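Local coordinates for protein transcriptional regulator, ROK family (Vibrio cholerae O1 biovar eltor, PDB 1Z05) that probably binds DNA as a zinc-containing transcriptional regulator of the ROK family, a homologue of E. coli Mlc linked to control of carbohydrate metabolism, at residues G249-D253 / G254-Q258. Numbering follows the deposited sequence. Where two conformers were deposited one is given.
Sequences GIVLD and GRVLQ
Val251 and Val256 face each other across a tight beta hairpin with a two-residue turn, as an antiparallel non-hydrogen-bonded pair with CG2 of Val251 3.6 Å from CG2 of Val256. Each valine holds CG1 anti to its own N (chi1 179° and -179°), which turns the two CG2 methyls together; helix 217-228 packs against Val256 on this face. Strand 255-256 is the outermost, within this chain, of a mixed five-stranded sheet. In the type I' turn Asp253 and Gly254 are both left-handed, and Gly254 has no CB to jam against Asp253 O. On the opposite face the fit is looser: CG2 of Ile250 meets CD1 of Leu257 at 4.0 Å, Phe356 backs both residues, and Leu257 also packs on Leu257 of the second subunit. Leu257 N reaches Ile250 O at 2.8 Å, almost straight down the carbonyl; a water completes this pair, accepting from Ile250 N and bridging to Leu257 O. Nearer the turn, Leu252 N gives a 2.8 Å bond to Arg255 O, whereas Arg255 N sits above the carbonyl plane of Leu252 O at 3.2 Å. Solvent lies at Asp253 and Arg255, the latter salt-bridged to Asp419. Three direct backbone bonds thus close the hairpin, while Gly249 and Val251 bond outward to strand 237-242 and the apolar faces serve helix packing and the subunit interface.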
loop_
_atom_site.group_PDB
_atom_site.type_symbol
_atom_site.label_atom_id
_atom_site.label_comp_id
_atom_site.label_asym_id
_atom_site.label_seq_id
_atom_site.Cartn_x
_atom_site.Cartn_y
_atom_site.Cartn_z
ATOM N N GLY A 249 -1.284 11.501 1.859
ATOM C CA GLY A 249 -0.195 10.881 1.129
ATOM C C GLY A 249 0.407 9.883 2.092
ATOM O O GLY A 249 0.978 10.261 3.112
ATOM N N ILE A 250 0.263 8.605 1.770
ATOM C CA ILE A 250 0.612 7.530 2.695
ATOM C C ILE A 250 1.941 6.908 2.284
ATOM O O ILE A 250 2.091 6.416 1.155
ATOM C CB ILE A 250 -0.512 6.465 2.742
ATOM C CG1 ILE A 250 -1.817 7.109 3.248
ATOM C CG2 ILE A 250 -0.116 5.277 3.630
ATOM C CD1 ILE A 250 -3.074 6.498 2.663
ATOM N N VAL A 251 2.899 6.948 3.204
ATOM C CA VAL A 251 4.180 6.288 3.005
ATOM C C VAL A 251 4.180 4.985 3.807
ATOM O O VAL A 251 3.990 4.984 5.032
ATOM C CB VAL A 251 5.392 7.211 3.361
ATOM C CG1 VAL A 251 6.732 6.489 3.165
ATOM C CG2 VAL A 251 5.362 8.477 2.524
ATOM N N LEU A 252 4.369 3.878 3.098
ATOM C CA LEU A 252 4.454 2.556 3.702
ATOM C C LEU A 252 5.747 1.886 3.244
ATOM O O LEU A 252 6.014 1.795 2.046
ATOM C CB LEU A 252 3.226 1.712 3.329
ATOM C CG LEU A 252 3.042 0.294 3.891
ATOM C CD1 LEU A 252 2.669 0.300 5.369
ATOM C CD2 LEU A 252 1.989 -0.438 3.088
ATOM N N ASP A 253 6.552 1.443 4.212
ATOM C CA ASP A 253 7.878 0.832 3.959
ATOM C C ASP A 253 8.790 1.704 3.098
ATOM O O ASP A 253 9.504 1.202 2.226
ATOM C CB ASP A 253 7.741 -0.575 3.353
ATOM C CG ASP A 253 6.818 -1.477 4.158
ATOM O OD1 ASP A 253 6.871 -1.448 5.410
ATOM O OD2 ASP A 253 6.032 -2.223 3.532
ATOM N N GLY A 254 8.742 3.015 3.321
ATOM C CA GLY A 254 9.631 3.935 2.618
ATOM C C GLY A 254 9.175 4.395 1.250
ATOM O O GLY A 254 9.847 5.209 0.614
ATOM N N ARG A 255 8.029 3.894 0.793
ATOM C CA ARG A 255 7.471 4.304 -0.501
ATOM C C ARG A 255 6.030 4.787 -0.380
ATOM O O ARG A 255 5.255 4.289 0.442
ATOM C CB ARG A 255 7.575 3.172 -1.540
ATOM C CG ARG A 255 8.987 2.854 -2.005
ATOM C CD ARG A 255 8.973 1.876 -3.188
ATOM N NE ARG A 255 8.909 2.563 -4.476
ATOM C CZ ARG A 255 9.977 3.012 -5.134
ATOM N NH1 ARG A 255 11.191 2.854 -4.624
ATOM N NH2 ARG A 255 9.833 3.629 -6.299
ATOM N N VAL A 256 5.687 5.770 -1.203
ATOM C CA VAL A 256 4.351 6.354 -1.205
ATOM C C VAL A 256 3.383 5.453 -1.965
ATOM O O VAL A 256 3.718 4.940 -3.035
ATOM C CB VAL A 256 4.368 7.751 -1.854
ATOM C CG1 VAL A 256 2.980 8.378 -1.848
ATOM C CG2 VAL A 256 5.361 8.649 -1.120
ATOM N N LEU A 257 2.189 5.265 -1.407
ATOM C CA LEU A 257 1.108 4.593 -2.129
ATOM C C LEU A 257 0.464 5.554 -3.117
ATOM O O LEU A 257 -0.047 6.612 -2.734
ATOM C CB LEU A 257 0.049 4.046 -1.171
ATOM C CG LEU A 257 0.496 3.105 -0.049
ATOM C CD1 LEU A 257 -0.719 2.613 0.726
ATOM C CD2 LEU A 257 1.302 1.920 -0.592
ATOM N N GLN A 258 0.503 5.189 -4.391
ATOM C CA GLN A 258 -0.020 6.055 -5.436
ATOM C C GLN A 258 -1.275 5.470 -6.054
ATOM O O GLN A 258 -2.287 6.153 -6.148
ATOM C CB GLN A 258 1.039 6.352 -6.507
ATOM C CG GLN A 258 2.102 7.362 -6.061
ATOM C CD GLN A 258 3.017 7.831 -7.183
ATOM O OE1 GLN A 258 3.230 7.124 -8.166
ATOM N NE2 GLN A 258 3.572 9.026 -7.031
HETATM O O HOH W 1 -0.927 7.951 -0.647
#